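Benzoate transport porin BenP (Acinetobacter baumannii AB307-0294, PDB 5DL8) is an outer-membrane beta-barrel that binds calcium ions and probably lets small molecules, perhaps benzoate among them, pass. Local coordinates at residues A95-P100 against A144-L149; Y202-Y207 against E216-N221; E25-L30 against S55-S60; K319-M324 against Y342-D347. All blocks are in the same frame, centred on the assembly; numbering follows the deposited sequence. Where two conformers were deposited one is given.

The four contacts illustrate how a porin barrel combines regular wall strands with irregular material folded into its interior. Contacts 2, 3 and 4 are antiparallel ladders, each between the two strands of a beta hairpin in the wall. Contact 1 is different and buried: two loops without regular structure meet inside the barrel, joined by apolar packing and one water, with no direct hydrogen bond between them. Contact 3 is largely a surface contact, rich in aromatic rings, whereas contacts 2 and 4 are partly buried and place charged or polar networks beside apolar groups. Contact 1 also touches contact 3, where L148 packs against S55; contacts 3 and 4 lie farthest apart, about 38 Å between centres.

Contact 1 of 4, residues A95-P100 against A144-L149; sequences ADTVLP and ASRQLL
V98 supplies the apolar part of this meeting between two irregular loops. With CG1 anti to the backbone N (chi1 -173°), that methyl lies against Q147 CB, 3.5 Å from V98 CG1, and also reaches R146 CB. The other methyl, V98 CG2, sits beside the aliphatic CD of R146, while L99 CD2 touches Q147 CG more loosely at 4.3 Å. Beyond CG the glutamine bends away, and its amide nitrogen bonds to S51. Residues 144-149 belong to the loop between strands 132-133 and 151-153, probably the third extracellular loop, which in OprD-family porins folds inward and narrows the pore. Polar links across the contact run through water: one molecule bridges V98 O, 2.7 Å from the water oxygen, and Q147 N, 2.9 Å from it. Within residues 95-100, D96 OD1 accepts from V98 N at 2.8 Å, an Asx turn, and from L99 N at 2.9 Å, which extends it to an Asx motif, both from the same face of the carboxylate. The positive charge here is the R146 guanidinium. It donates through NH1 to S145 OG, 2.9 Å away, and gathers with R178 and R398, consistent with the basic ladder of OprD-type channels.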
# COMPACT_ATOMS: atom_id res chain seq x y z
N ALA A 95 -21.19 2.21 3.05
CA ALA A 95 -19.83 2.34 2.65
C ALA A 95 -19.27 1.05 2.14
O ALA A 95 -19.46 0.07 2.67
CB ALA A 95 -18.98 2.89 3.77
N ASP A 96 -18.50 1.14 1.11
CA ASP A 96 -17.68 0.03 0.58
C ASP A 96 -16.17 0.13 0.75
O ASP A 96 -15.47 -0.85 0.51
CB ASP A 96 -18.11 -0.26 -0.94
CG ASP A 96 -17.73 0.84 -1.92
OD1 ASP A 96 -17.13 1.91 -1.54
OD2 ASP A 96 -17.99 0.56 -3.11
N THR A 97 -15.68 1.31 1.06
CA THR A 97 -14.22 1.57 1.10
C THR A 97 -13.53 1.60 -0.20
O THR A 97 -12.24 1.58 -0.20
CB THR A 97 -13.35 0.63 2.08
OG1 THR A 97 -13.07 -0.56 1.36
CG2 THR A 97 -14.09 0.28 3.46
N VAL A 98 -14.32 1.71 -1.30
CA VAL A 98 -13.82 1.75 -2.66
C VAL A 98 -14.05 3.08 -3.27
O VAL A 98 -13.14 3.67 -3.94
CB VAL A 98 -14.48 0.67 -3.59
CG1 VAL A 98 -13.79 0.67 -4.95
CG2 VAL A 98 -14.30 -0.71 -2.95
N LEU A 99 -15.30 3.52 -3.12
CA LEU A 99 -15.76 4.77 -3.69
C LEU A 99 -16.18 5.64 -2.54
O LEU A 99 -16.45 5.13 -1.47
CB LEU A 99 -17.01 4.61 -4.65
CG LEU A 99 -16.97 3.45 -5.67
CD1 LEU A 99 -18.39 3.22 -6.35
CD2 LEU A 99 -15.88 3.57 -6.75
N PRO A 100 -16.25 6.95 -2.74
CA PRO A 100 -16.68 7.77 -1.62
C PRO A 100 -18.08 7.34 -1.16
O PRO A 100 -18.87 6.74 -2.01
CB PRO A 100 -16.80 9.19 -2.23
CG PRO A 100 -15.93 9.15 -3.44
CD PRO A 100 -15.92 7.74 -3.92
N ALA A 144 -3.17 0.53 -4.51
CA ALA A 144 -3.93 0.12 -5.75
C ALA A 144 -4.89 -1.06 -5.53
O ALA A 144 -5.23 -1.74 -6.46
CB ALA A 144 -2.88 -0.22 -6.89
N SER A 145 -5.35 -1.32 -4.34
CA SER A 145 -6.10 -2.58 -4.00
C SER A 145 -7.64 -2.53 -4.47
O SER A 145 -8.43 -3.60 -4.55
CB SER A 145 -6.00 -2.83 -2.45
OG SER A 145 -6.69 -1.78 -1.72
N ARG A 146 -8.09 -1.32 -4.79
CA ARG A 146 -9.54 -1.18 -5.02
C ARG A 146 -9.83 -0.56 -6.41
O ARG A 146 -9.53 -1.23 -7.41
CB ARG A 146 -10.16 -0.41 -3.85
CG ARG A 146 -10.05 -1.03 -2.45
CD ARG A 146 -10.57 -2.42 -2.43
NE ARG A 146 -10.92 -2.86 -1.08
CZ ARG A 146 -10.05 -3.19 -0.08
NH1 ARG A 146 -8.71 -3.10 -0.19
NH2 ARG A 146 -10.58 -3.54 1.09
N GLN A 147 -10.29 0.69 -6.47
CA GLN A 147 -10.55 1.34 -7.71
C GLN A 147 -9.53 2.43 -7.97
O GLN A 147 -8.40 2.12 -8.42
CB GLN A 147 -12.02 1.79 -7.79
CG GLN A 147 -12.46 2.48 -9.06
CD GLN A 147 -11.98 1.81 -10.34
OE1 GLN A 147 -10.82 1.98 -10.72
NE2 GLN A 147 -12.88 1.12 -11.05
N LEU A 148 -9.82 3.68 -7.66
CA LEU A 148 -8.76 4.76 -7.85
C LEU A 148 -7.62 4.63 -6.75
O LEU A 148 -7.80 3.88 -5.75
CB LEU A 148 -9.38 6.14 -7.98
CG LEU A 148 -10.51 6.28 -9.03
CD1 LEU A 148 -10.93 7.74 -9.19
CD2 LEU A 148 -9.98 5.70 -10.36
N LEU A 149 -6.49 5.28 -6.98
CA LEU A 149 -5.23 5.10 -6.20
C LEU A 149 -4.97 6.31 -5.26
O LEU A 149 -5.20 7.52 -5.56
CB LEU A 149 -4.08 5.06 -7.15
CG LEU A 149 -3.65 3.78 -7.88
CD1 LEU A 149 -4.77 2.89 -8.28
CD2 LEU A 149 -2.73 4.04 -9.06
O HOH W 1 -10.68 2.82 -4.59

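Contact 2 of 4, residues Y202-Y207 against E216-N221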
# COMPACT_ATOMS: atom_id res chain seq x y z
N TYR A 202 9.02 13.12 7.83
CA TYR A 202 9.66 11.79 7.78
C TYR A 202 11.11 11.80 7.28
O TYR A 202 11.50 12.71 6.58
CB TYR A 202 8.79 10.77 6.94
CG TYR A 202 8.86 10.95 5.47
CD1 TYR A 202 9.79 10.23 4.69
CD2 TYR A 202 7.96 11.78 4.81
CE1 TYR A 202 9.86 10.37 3.34
CE2 TYR A 202 8.07 11.93 3.42
CZ TYR A 202 9.00 11.24 2.69
OH TYR A 202 9.04 11.40 1.30
N ILE A 203 11.85 10.76 7.62
CA ILE A 203 13.18 10.41 7.01
C ILE A 203 13.19 8.93 6.70
O ILE A 203 12.65 8.11 7.51
CB ILE A 203 14.41 10.95 7.80
CG1 ILE A 203 15.78 10.35 7.37
CG2 ILE A 203 14.22 10.73 9.26
CD1 ILE A 203 16.95 11.31 7.61
N ASP A 204 13.71 8.56 5.52
CA ASP A 204 13.88 7.17 5.18
C ASP A 204 15.26 6.99 4.64
O ASP A 204 15.64 7.74 3.83
CB ASP A 204 12.85 6.81 4.13
CG ASP A 204 12.90 5.38 3.73
OD1 ASP A 204 12.36 4.56 4.47
OD2 ASP A 204 13.46 5.11 2.63
N LEU A 205 16.00 5.99 5.10
CA LEU A 205 17.39 5.67 4.72
C LEU A 205 17.49 4.21 4.29
O LEU A 205 16.86 3.29 4.99
CB LEU A 205 18.29 5.88 5.94
CG LEU A 205 18.36 7.27 6.52
CD1 LEU A 205 19.36 7.36 7.68
CD2 LEU A 205 18.81 8.30 5.47
N ARG A 206 18.10 4.00 3.11
CA ARG A 206 18.22 2.64 2.47
C ARG A 206 19.67 2.34 2.18
O ARG A 206 20.32 3.11 1.52
CB ARG A 206 17.37 2.51 1.19
CG ARG A 206 15.88 2.25 1.40
CD ARG A 206 14.97 2.38 0.14
NE ARG A 206 13.56 2.53 0.63
CZ ARG A 206 12.41 2.15 0.03
NH1 ARG A 206 12.44 1.63 -1.20
NH2 ARG A 206 11.22 2.29 0.67
N TYR A 207 20.22 1.31 2.81
CA TYR A 207 21.66 1.01 2.77
C TYR A 207 21.82 -0.40 2.25
O TYR A 207 21.10 -1.32 2.69
CB TYR A 207 22.38 1.23 4.14
CG TYR A 207 23.92 1.27 4.07
CD1 TYR A 207 24.68 0.13 4.15
CD2 TYR A 207 24.61 2.47 3.87
CE1 TYR A 207 26.07 0.19 4.02
CE2 TYR A 207 25.98 2.53 3.71
CZ TYR A 207 26.71 1.40 3.83
OH TYR A 207 28.13 1.47 3.75
N GLU A 216 16.80 -0.87 5.86
CA GLU A 216 16.04 0.39 5.71
C GLU A 216 15.75 0.91 7.13
O GLU A 216 15.38 0.15 8.01
CB GLU A 216 14.80 0.14 4.79
CG GLU A 216 13.81 1.31 4.78
CD GLU A 216 12.69 1.20 3.77
OE1 GLU A 216 12.55 0.14 3.09
OE2 GLU A 216 11.87 2.16 3.64
N TYR A 217 15.98 2.18 7.38
CA TYR A 217 15.44 2.77 8.56
C TYR A 217 14.49 3.87 8.20
O TYR A 217 14.80 4.73 7.35
CB TYR A 217 16.57 3.42 9.36
CG TYR A 217 16.07 4.28 10.49
CD1 TYR A 217 15.51 3.70 11.63
CD2 TYR A 217 16.13 5.65 10.44
CE1 TYR A 217 14.98 4.49 12.67
CE2 TYR A 217 15.73 6.44 11.52
CZ TYR A 217 15.11 5.87 12.63
OH TYR A 217 14.61 6.63 13.69
N TYR A 218 13.35 3.94 8.88
CA TYR A 218 12.39 5.06 8.62
C TYR A 218 11.97 5.67 9.92
O TYR A 218 11.69 4.97 10.90
CB TYR A 218 11.09 4.47 7.97
CG TYR A 218 9.93 5.40 7.80
CD1 TYR A 218 9.78 6.17 6.69
CD2 TYR A 218 8.95 5.47 8.78
CE1 TYR A 218 8.65 7.02 6.55
CE2 TYR A 218 7.86 6.32 8.69
CZ TYR A 218 7.75 7.12 7.59
OH TYR A 218 6.63 7.91 7.56
N PHE A 219 11.79 6.96 9.90
CA PHE A 219 11.19 7.67 11.03
C PHE A 219 10.11 8.59 10.50
O PHE A 219 10.31 9.36 9.52
CB PHE A 219 12.16 8.44 11.92
CG PHE A 219 11.47 9.27 13.04
CD1 PHE A 219 10.86 8.67 14.14
CD2 PHE A 219 11.40 10.66 12.97
CE1 PHE A 219 10.23 9.43 15.19
CE2 PHE A 219 10.77 11.41 14.01
CZ PHE A 219 10.20 10.77 15.12
N GLY A 220 8.94 8.47 11.13
CA GLY A 220 7.81 9.34 10.78
C GLY A 220 7.18 10.04 11.99
O GLY A 220 6.75 9.37 12.92
N ASN A 221 7.12 11.36 11.92
CA ASN A 221 6.52 12.17 13.01
C ASN A 221 5.18 12.61 12.45
O ASN A 221 5.08 13.53 11.62
CB ASN A 221 7.47 13.34 13.46
CG ASN A 221 6.75 14.44 14.23
OD1 ASN A 221 6.89 15.56 13.89
ND2 ASN A 221 5.98 14.13 15.18
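E216 OE2 draws together two residues of the opposite strand. R206 NH2 donates to E216 OE2 over 3.0 Å in a salt bridge that meets the oxygen from 37° above the carboxylate plane, while E216 OE1 lies over one face of the guanidinium. The two side chains run alongside each other in the same direction. D204 OD1 comes within 2.6 Å of E216 OE2, so close that one of the two acids probably carries a proton. Both acids have CG anti to the backbone N (chi1 -179° for D204 and 170° for E216), which brings the two carboxylates together; their planes stand nearly perpendicular. R206 also holds D204, its NE bonding to the syn lone pair of D204 OD2 at 3.3 Å, and its NH2 has a further partner in Y304 OH. On the same face Y202 and Y218 cross at about a right angle, Y202 CB lying 3.8 Å from Y218 CE1, and Y202 OH reaches on to E168. The backbone pairs are regular: I203 with F219 and L205 with Y217 exchange bonds in both directions, each 2.8 Å between N and O. Side chains of these four residues project to the other face, where I203 CG2 meets F219 CB. The charged face turns inward, with loop residues L137 and V139 packing on it, as expected for a porin wall. This hairpin is flanked by strand 165-176, which bonds to residues 202-207, and by strand 226-238, which bonds to E216.

Contact 3 of 4, residues E25-L30 against S55-S60; sequences EWKFTL and SLFYKS
W26 and Y58 form the dense part of this ladder. The edge of the tyrosine is directed at the face of the indole: Y58 CD1 stands 3.4 Å from W26 CE2, over the ring system, and the two six-membered rings are inclined at 51° in an edge-to-face pair. They face each other as a non-hydrogen-bonded pair; W26 has CG beside the backbone N (chi1 -61°) and Y58 has CG anti to its own (chi1 171°), and the side chains cross at a slant. L56 CD1 fills the next position, at the edges of both the W26 and F28 rings, 4.1 Å from W26 CE3. On the opposite face the side chains of E25, K27 and K59 are looser. K27 NZ hangs 5.6 Å from the centroid of the F57 ring, at most a weak cation-pi attraction. E25 and K59 run side by side on the surface, yet E25 OE1 stays 4.2 Å from K59 NZ, beyond a salt bridge. The T29-S55 end of that face is closer, T29 OG1 lying 3.4 Å from S55 CB, and a water links T29 OG1, at 2.8 Å, with S55 OG, at 2.9 Å. Six backbone hydrogen bonds, two for each of the pairs E25 with K59, K27 with F57 and T29 with S55, join the strands between the two faces. W26 stacks on F407, the C-terminal residue, whose backbone pairs with it. First and last strands meet here, closing the barrel, and the outward cluster of W26, F28 and Y58 is consistent with the aromatic girdle typical of outer-membrane proteins.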
# COMPACT_ATOMS: atom_id res chain seq x y z
N GLU A 25 7.27 9.97 -19.78
CA GLU A 25 6.58 8.69 -19.53
C GLU A 25 5.11 9.07 -19.30
O GLU A 25 4.80 9.92 -18.47
CB GLU A 25 7.12 7.93 -18.28
CG GLU A 25 8.55 7.32 -18.42
CD GLU A 25 9.32 7.06 -17.10
OE1 GLU A 25 8.76 6.92 -16.00
OE2 GLU A 25 10.56 7.00 -17.15
N TRP A 26 4.24 8.49 -20.14
CA TRP A 26 2.79 8.54 -19.97
C TRP A 26 2.23 7.14 -19.59
O TRP A 26 2.78 6.11 -20.04
CB TRP A 26 2.17 8.96 -21.26
CG TRP A 26 2.52 10.28 -21.80
CD1 TRP A 26 3.61 10.58 -22.56
CD2 TRP A 26 1.73 11.44 -21.76
NE1 TRP A 26 3.57 11.84 -22.93
CE2 TRP A 26 2.42 12.42 -22.46
CE3 TRP A 26 0.50 11.77 -21.13
CZ2 TRP A 26 1.93 13.74 -22.62
CZ3 TRP A 26 -0.01 13.10 -21.26
CH2 TRP A 26 0.71 14.07 -22.02
N LYS A 27 1.15 7.09 -18.80
CA LYS A 27 0.49 5.79 -18.54
C LYS A 27 -0.97 6.02 -18.64
O LYS A 27 -1.47 6.88 -17.94
CB LYS A 27 0.86 5.28 -17.15
CG LYS A 27 0.60 3.80 -16.94
CD LYS A 27 1.12 3.10 -15.65
CE LYS A 27 1.11 3.99 -14.40
NZ LYS A 27 1.64 3.20 -13.21
N PHE A 28 -1.64 5.30 -19.53
CA PHE A 28 -3.08 5.27 -19.65
C PHE A 28 -3.60 3.96 -19.11
O PHE A 28 -3.14 2.90 -19.48
CB PHE A 28 -3.52 5.34 -21.13
CG PHE A 28 -5.01 5.32 -21.29
CD1 PHE A 28 -5.77 6.35 -20.81
CD2 PHE A 28 -5.64 4.27 -21.88
CE1 PHE A 28 -7.17 6.30 -20.87
CE2 PHE A 28 -7.04 4.24 -21.99
CZ PHE A 28 -7.80 5.24 -21.48
N THR A 29 -4.60 4.05 -18.25
CA THR A 29 -5.24 2.87 -17.71
C THR A 29 -6.80 2.93 -17.80
O THR A 29 -7.40 3.95 -17.89
CB THR A 29 -4.87 2.54 -16.23
OG1 THR A 29 -5.49 3.45 -15.36
CG2 THR A 29 -3.35 2.52 -15.90
N LEU A 30 -7.35 1.71 -17.70
CA LEU A 30 -8.72 1.32 -17.53
C LEU A 30 -8.77 0.22 -16.47
O LEU A 30 -7.97 -0.73 -16.41
CB LEU A 30 -9.39 0.81 -18.84
CG LEU A 30 -9.39 1.73 -20.06
CD1 LEU A 30 -9.73 0.98 -21.33
CD2 LEU A 30 -10.33 2.87 -19.92
N SER A 55 -7.94 6.57 -16.46
CA SER A 55 -6.91 7.37 -15.84
C SER A 55 -5.75 7.65 -16.75
O SER A 55 -5.44 6.85 -17.63
CB SER A 55 -6.35 6.66 -14.61
OG SER A 55 -7.34 6.38 -13.66
N LEU A 56 -5.11 8.77 -16.48
CA LEU A 56 -3.92 9.16 -17.21
C LEU A 56 -2.85 9.79 -16.26
O LEU A 56 -3.20 10.57 -15.35
CB LEU A 56 -4.33 10.16 -18.29
CG LEU A 56 -3.23 10.61 -19.26
CD1 LEU A 56 -2.70 9.39 -19.99
CD2 LEU A 56 -3.77 11.67 -20.19
N PHE A 57 -1.61 9.35 -16.43
CA PHE A 57 -0.46 9.75 -15.58
C PHE A 57 0.70 10.21 -16.50
O PHE A 57 1.06 9.57 -17.50
CB PHE A 57 0.08 8.60 -14.68
CG PHE A 57 -0.98 7.98 -13.82
CD1 PHE A 57 -1.75 6.92 -14.32
CD2 PHE A 57 -1.28 8.50 -12.57
CE1 PHE A 57 -2.77 6.37 -13.56
CE2 PHE A 57 -2.28 7.94 -11.79
CZ PHE A 57 -3.05 6.91 -12.29
N TYR A 58 1.25 11.36 -16.16
CA TYR A 58 2.27 11.98 -16.92
C TYR A 58 3.45 12.31 -16.00
O TYR A 58 3.25 12.87 -14.88
CB TYR A 58 1.74 13.24 -17.55
CG TYR A 58 2.84 14.07 -18.19
CD1 TYR A 58 3.45 13.68 -19.42
CD2 TYR A 58 3.29 15.27 -17.58
CE1 TYR A 58 4.45 14.48 -19.98
CE2 TYR A 58 4.24 16.05 -18.16
CZ TYR A 58 4.80 15.65 -19.33
OH TYR A 58 5.76 16.43 -19.81
N LYS A 59 4.64 11.95 -16.49
CA LYS A 59 5.88 12.32 -15.85
C LYS A 59 6.89 12.81 -16.79
O LYS A 59 7.49 12.00 -17.52
CB LYS A 59 6.55 11.11 -15.27
CG LYS A 59 5.74 10.40 -14.24
CD LYS A 59 6.53 9.22 -13.71
CE LYS A 59 7.84 9.72 -13.16
NZ LYS A 59 8.33 8.70 -12.21
N SER A 60 7.18 14.09 -16.72
CA SER A 60 8.19 14.63 -17.60
C SER A 60 9.61 14.08 -17.40
O SER A 60 10.03 13.71 -16.32
CB SER A 60 8.23 16.17 -17.56
OG SER A 60 8.93 16.65 -16.44
O HOH W 2 -8.19 3.72 -14.50

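Contact 4 of 4, residues K319-M324 against Y342-D347; sequences KSYHVM and YVYGHD
The imidazole of H322 carries V343 over one face: V343 CG1 lies 3.6 Å from the ring centroid, a CH-pi contact. At the H322 edge, in plane, is S320 O, and H322 NE2 shares a hydrogen bond with S320 OG at 3.0 Å, while ND1 is bound to N307. Across the sheet, Y321 and H346 meet obliquely, their planes 43° apart. Y321 OH and H346 NE2 are hydrogen-bonded at 2.9 Å, near the plane of the tyrosine ring. The same edge of Y321 runs on to Y344, Y321 CD1 lying 4.1 Å from Y344 CD2 near the plane of the Y344 ring. D347 CG lies over one face of the H346 ring, toward its rim. These residues sit in the antiparallel hairpin of wall strands 319-328 and 336-349. The face with H322 and V343 is buried, N307 and F313 of an inward-folding loop packing on it, and the other bears Y321, Y342 and Y344 on the surface. Ionic contact comes at the ladder's end, where a turn at chi4 (69°) carries K319 NZ to the anti lone pair of D347 OD2 at 2.8 Å. Paired main-chain bonds link K319 with H346, Y321 with Y344 and V323 with Y342.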
# COMPACT_ATOMS: atom_id res chain seq x y z
N LYS A 319 -0.47 -12.60 18.16
CA LYS A 319 0.51 -13.43 17.45
C LYS A 319 -0.19 -14.08 16.21
O LYS A 319 -1.29 -14.69 16.26
CB LYS A 319 0.99 -14.55 18.35
CG LYS A 319 1.53 -14.10 19.70
CD LYS A 319 2.00 -15.39 20.45
CE LYS A 319 2.87 -15.23 21.72
NZ LYS A 319 1.93 -14.65 22.73
N SER A 320 0.52 -14.02 15.10
CA SER A 320 0.07 -14.66 13.81
C SER A 320 1.13 -15.52 13.04
O SER A 320 2.36 -15.18 12.99
CB SER A 320 -0.53 -13.59 12.95
OG SER A 320 0.40 -12.52 12.77
N TYR A 321 0.64 -16.58 12.39
CA TYR A 321 1.41 -17.59 11.67
C TYR A 321 0.93 -17.58 10.25
O TYR A 321 -0.30 -17.71 10.00
CB TYR A 321 1.26 -19.01 12.29
CG TYR A 321 1.54 -19.02 13.78
CD1 TYR A 321 0.55 -18.65 14.62
CD2 TYR A 321 2.76 -19.32 14.32
CE1 TYR A 321 0.71 -18.54 15.95
CE2 TYR A 321 2.94 -19.25 15.74
CZ TYR A 321 1.85 -18.87 16.52
OH TYR A 321 1.76 -18.68 17.90
N HIS A 322 1.89 -17.35 9.32
CA HIS A 322 1.59 -17.00 7.90
C HIS A 322 2.21 -18.05 6.98
O HIS A 322 3.37 -18.50 7.18
CB HIS A 322 2.15 -15.58 7.51
CG HIS A 322 1.66 -14.46 8.37
ND1 HIS A 322 1.05 -13.34 7.86
CD2 HIS A 322 1.76 -14.25 9.69
CE1 HIS A 322 0.78 -12.50 8.83
NE2 HIS A 322 1.16 -13.06 9.96
N VAL A 323 1.45 -18.50 6.00
CA VAL A 323 1.94 -19.49 5.06
C VAL A 323 1.52 -19.06 3.66
O VAL A 323 0.37 -18.57 3.49
CB VAL A 323 1.28 -20.84 5.29
CG1 VAL A 323 1.89 -21.90 4.39
CG2 VAL A 323 1.43 -21.28 6.71
N MET A 324 2.37 -19.34 2.68
CA MET A 324 2.17 -18.89 1.34
C MET A 324 2.66 -19.98 0.32
O MET A 324 3.78 -20.52 0.52
CB MET A 324 2.99 -17.63 1.17
CG MET A 324 2.48 -16.35 1.87
SD MET A 324 3.69 -15.68 3.01
CE MET A 324 2.84 -14.32 3.78
N TYR A 342 -2.56 -18.22 3.81
CA TYR A 342 -3.38 -18.57 4.97
C TYR A 342 -2.69 -17.99 6.25
O TYR A 342 -1.52 -18.18 6.39
CB TYR A 342 -3.47 -20.09 5.15
CG TYR A 342 -4.52 -20.58 6.18
CD1 TYR A 342 -5.85 -20.78 5.75
CD2 TYR A 342 -4.21 -20.92 7.56
CE1 TYR A 342 -6.85 -21.24 6.60
CE2 TYR A 342 -5.23 -21.43 8.43
CZ TYR A 342 -6.55 -21.57 7.93
OH TYR A 342 -7.70 -22.05 8.60
N VAL A 343 -3.41 -17.28 7.11
CA VAL A 343 -2.95 -16.74 8.36
C VAL A 343 -3.88 -17.14 9.48
O VAL A 343 -5.09 -17.05 9.34
CB VAL A 343 -2.88 -15.21 8.28
CG1 VAL A 343 -2.19 -14.53 9.46
CG2 VAL A 343 -2.10 -14.80 7.09
N TYR A 344 -3.30 -17.56 10.61
CA TYR A 344 -4.00 -17.75 11.85
C TYR A 344 -3.39 -16.78 12.88
O TYR A 344 -2.18 -16.63 12.93
CB TYR A 344 -3.84 -19.19 12.29
CG TYR A 344 -4.34 -19.53 13.69
CD1 TYR A 344 -5.65 -19.87 13.88
CD2 TYR A 344 -3.49 -19.57 14.79
CE1 TYR A 344 -6.15 -20.20 15.14
CE2 TYR A 344 -3.97 -19.95 16.07
CZ TYR A 344 -5.32 -20.22 16.22
OH TYR A 344 -5.89 -20.59 17.40
N GLY A 345 -4.26 -16.13 13.66
CA GLY A 345 -3.89 -15.19 14.69
C GLY A 345 -4.65 -15.55 16.00
O GLY A 345 -5.83 -16.02 15.96
N HIS A 346 -3.96 -15.41 17.14
CA HIS A 346 -4.53 -15.72 18.48
C HIS A 346 -3.87 -14.88 19.53
O HIS A 346 -3.03 -14.00 19.16
CB HIS A 346 -4.39 -17.23 18.80
CG HIS A 346 -2.98 -17.66 19.07
ND1 HIS A 346 -2.65 -18.49 20.11
CD2 HIS A 346 -1.83 -17.36 18.45
CE1 HIS A 346 -1.35 -18.70 20.09
NE2 HIS A 346 -0.83 -18.00 19.11
N ASP A 347 -4.19 -15.15 20.79
CA ASP A 347 -3.66 -14.41 21.95
C ASP A 347 -4.03 -12.89 22.06
O ASP A 347 -3.48 -12.16 22.90
CB ASP A 347 -2.10 -14.57 22.13
CG ASP A 347 -1.72 -15.86 22.85
OD1 ASP A 347 -2.61 -16.69 23.18
OD2 ASP A 347 -0.51 -16.07 23.03